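VgrG protein (Vibrio cholerae, PDB 4DTF) carries an actin cross-linking domain, which binds an ATP analogue with magnesium and probably uses ATP to cross-link actin monomers through isopeptide bonds. Local coordinates at residues I25-E30 / Y362-E367. Sequence-based numbering, arbitrary orientation.
With ANP (phosphoaminophosphonic acid-adenylate ester), chain B.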
loop_
_atom_site.group_PDB
_atom_site.type_symbol
_atom_site.label_atom_id
_atom_site.label_comp_id
_atom_site.label_asym_id
_atom_site.label_seq_id
_atom_site.Cartn_x
_atom_site.Cartn_y
_atom_site.Cartn_z
ATOM N N ILE A 25 -10.409 4.840 -0.610
ATOM C CA ILE A 25 -9.235 5.038 -1.442
ATOM C C ILE A 25 -8.184 5.914 -0.743
ATOM O O ILE A 25 -8.512 6.922 -0.114
ATOM C CB ILE A 25 -9.600 5.554 -2.873
ATOM C CG1 ILE A 25 -8.375 5.518 -3.839
ATOM C CG2 ILE A 25 -10.271 6.943 -2.835
ATOM C CD1 ILE A 25 -8.702 5.362 -5.304
ATOM N N GLY A 26 -6.938 5.486 -0.872
ATOM C CA GLY A 26 -5.756 6.187 -0.416
ATOM C C GLY A 26 -4.787 6.281 -1.576
ATOM O O GLY A 26 -4.865 5.493 -2.532
ATOM N N ILE A 27 -3.897 7.269 -1.528
ATOM C CA ILE A 27 -2.905 7.476 -2.590
ATOM C C ILE A 27 -1.505 7.636 -2.016
ATOM O O ILE A 27 -1.348 8.057 -0.872
ATOM C CB ILE A 27 -3.269 8.640 -3.563
ATOM C CG1 ILE A 27 -3.281 10.019 -2.849
ATOM C CG2 ILE A 27 -4.564 8.364 -4.347
ATOM C CD1 ILE A 27 -3.376 11.260 -3.778
ATOM N N GLU A 28 -0.492 7.312 -2.822
ATOM C CA GLU A 28 0.915 7.449 -2.457
ATOM C C GLU A 28 1.584 8.192 -3.586
ATOM O O GLU A 28 1.351 7.854 -4.744
ATOM C CB GLU A 28 1.557 6.067 -2.290
ATOM C CG GLU A 28 1.099 5.340 -1.040
ATOM C CD GLU A 28 1.447 3.867 -1.027
ATOM O OE1 GLU A 28 0.934 3.115 -1.890
ATOM O OE2 GLU A 28 2.247 3.463 -0.155
ATOM N N ASN A 29 2.352 9.245 -3.272
ATOM C CA ASN A 29 3.003 10.042 -4.305
ATOM C C ASN A 29 4.427 10.407 -3.937
ATOM O O ASN A 29 4.651 11.285 -3.091
ATOM C CB ASN A 29 2.201 11.311 -4.640
ATOM C CG ASN A 29 2.531 11.897 -6.008
ATOM O OD1 ASN A 29 1.716 12.557 -6.622
ATOM N ND2 ASN A 29 3.688 11.605 -6.568
ATOM N N GLU A 30 5.388 9.755 -4.600
ATOM C CA GLU A 30 6.804 10.032 -4.380
ATOM C C GLU A 30 7.178 11.281 -5.187
ATOM O O GLU A 30 6.864 11.369 -6.374
ATOM C CB GLU A 30 7.663 8.829 -4.773
ATOM C CG GLU A 30 9.131 8.944 -4.390
ATOM C CD GLU A 30 10.020 7.869 -4.980
ATOM O OE1 GLU A 30 11.111 7.640 -4.417
ATOM O OE2 GLU A 30 9.623 7.244 -5.989
ATOM N N TYR A 362 -8.047 10.382 -9.226
ATOM C CA TYR A 362 -7.771 10.448 -7.783
ATOM C C TYR A 362 -6.355 10.987 -7.496
ATOM O O TYR A 362 -6.034 11.274 -6.343
ATOM C CB TYR A 362 -7.915 9.050 -7.156
ATOM C CG TYR A 362 -9.346 8.558 -7.142
ATOM C CD1 TYR A 362 -9.865 7.834 -8.210
ATOM C CD2 TYR A 362 -10.181 8.824 -6.064
ATOM C CE1 TYR A 362 -11.195 7.400 -8.214
ATOM C CE2 TYR A 362 -11.513 8.407 -6.059
ATOM C CZ TYR A 362 -12.009 7.676 -7.127
ATOM O OH TYR A 362 -13.312 7.248 -7.112
ATOM N N LEU A 363 -5.503 11.076 -8.530
ATOM C CA LEU A 363 -4.113 11.471 -8.357
ATOM C C LEU A 363 -3.824 12.915 -8.757
ATOM O O LEU A 363 -4.348 13.381 -9.777
ATOM C CB LEU A 363 -3.177 10.503 -9.119
ATOM C CG LEU A 363 -2.822 9.138 -8.469
ATOM C CD1 LEU A 363 -1.998 9.296 -7.181
ATOM C CD2 LEU A 363 -4.051 8.257 -8.234
ATOM N N PRO A 364 -3.012 13.642 -7.966
ATOM C CA PRO A 364 -2.642 15.008 -8.356
ATOM C C PRO A 364 -1.686 15.009 -9.551
ATOM O O PRO A 364 -0.825 14.152 -9.658
ATOM C CB PRO A 364 -1.961 15.557 -7.107
ATOM C CG PRO A 364 -1.393 14.354 -6.436
ATOM C CD PRO A 364 -2.293 13.210 -6.752
ATOM N N LYS A 365 -1.866 15.953 -10.479
ATOM C CA LYS A 365 -0.995 16.050 -11.641
ATOM C C LYS A 365 -0.300 17.415 -11.689
ATOM O O LYS A 365 -0.972 18.439 -11.635
ATOM C CB LYS A 365 -1.799 15.812 -12.944
ATOM C CG LYS A 365 -2.341 14.388 -13.135
ATOM C CD LYS A 365 -1.456 13.276 -12.502
ATOM C CE LYS A 365 -1.827 11.861 -12.833
ATOM N NZ LYS A 365 -3.281 11.684 -13.126
ATOM N N THR A 366 1.044 17.434 -11.788
ATOM C CA THR A 366 1.796 18.688 -11.904
ATOM C C THR A 366 1.392 19.387 -13.206
ATOM O O THR A 366 1.109 20.582 -13.191
ATOM C CB THR A 366 3.341 18.466 -11.883
ATOM O OG1 THR A 366 3.733 17.664 -10.774
ATOM C CG2 THR A 366 4.121 19.799 -11.835
ATOM N N GLU A 367 1.357 18.628 -14.305
ATOM C CA GLU A 367 0.985 19.122 -15.634
ATOM C C GLU A 367 -0.504 19.325 -15.834
ATOM O O GLU A 367 -1.049 20.346 -15.416
HETATM P PG ANP B . 6.102 1.617 2.456
HETATM O O1G ANP B . 6.468 2.626 1.412
HETATM O O2G ANP B . 6.418 0.212 2.035
HETATM O O3G ANP B . 6.832 1.861 3.742
HETATM P PB ANP B . 3.780 2.166 3.968
HETATM O O1B ANP B . 4.499 1.694 5.181
HETATM O O2B ANP B . 3.705 3.662 3.966
HETATM N N3B ANP B . 4.525 1.713 2.746
HETATM P PA ANP B . 0.986 2.263 4.233
HETATM O O1A ANP B . 0.142 1.434 5.129
HETATM O O2A ANP B . 1.245 3.616 4.887
HETATM O O3A ANP B . 2.290 1.571 3.976
HETATM O "O5'" ANP B . 0.263 2.503 2.823
HETATM C "C5'" ANP B . -1.130 2.743 2.996
HETATM C "C4'" ANP B . -1.788 3.176 1.716
HETATM O "O4'" ANP B . -3.132 2.658 1.772
HETATM C "C3'" ANP B . -1.965 4.687 1.570
HETATM O "O3'" ANP B . -2.160 5.054 0.207
HETATM C "C2'" ANP B . -3.214 4.928 2.411
HETATM O "O2'" ANP B . -3.911 6.121 2.093
HETATM C "C1'" ANP B . -4.044 3.714 2.006
HETATM N N9 ANP B . -5.028 3.270 2.978
HETATM C C8 ANP B . -4.866 3.073 4.328
HETATM N N7 ANP B . -5.957 2.713 4.949
HETATM C C5 ANP B . -6.905 2.644 3.942
HETATM C C6 ANP B . -8.268 2.276 3.936
HETATM N N6 ANP B . -8.954 1.945 5.036
HETATM N N1 ANP B . -8.911 2.267 2.747
HETATM C C2 ANP B . -8.237 2.616 1.644
HETATM N N3 ANP B . -6.960 2.991 1.528
HETATM C C4 ANP B . -6.348 2.981 2.721
#
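The strand beside the ANP site, 24-30, has its other face packed by the loop 362-367, where Ile25, Ile27 and Asn29 receive Tyr362, Leu363 and Pro364. Ile25 lays its CD1 methyl over one face of the Tyr362 ring in a CH-pi contact, 3.9 Å from the ring centroid and 16° off the ring normal, while Ile25 CG2 meets Tyr362 CD2 at 3.7 Å. Tyr362 OH is hydrogen-bonded to Met98 O. Next along the strand, the chi1 of Ile27 (65°) sets CG1 between backbone N and carbonyl carbon, a rotation that carries CD1 toward the loop, where it abuts Tyr362 O and Pro364 CD, both at 3.7 Å. The Leu363 and Ile27 side chains pass in opposite directions, with Leu363 CD1 3.9 Å from Ile27 CB. Asn29 OD1 lies 3.6 Å from Pro364 CG but takes its hydrogen bond from Gln173 NE2; the same amide also donates to Pro364 O, tying strand to loop. Met111 of helix 101-124 touches both Ile27 and Pro364. On the other face, Gly26 CA comes within 3.1 Å of ANP O2', ANP O3' gives Ile27 O a weak hydrogen bond (3.3 Å), and Glu28 extends toward a magnesium ion. A mostly apolar face toward the loop, with nucleotide along the other side, is the arrangement of strands that line a nucleotide site.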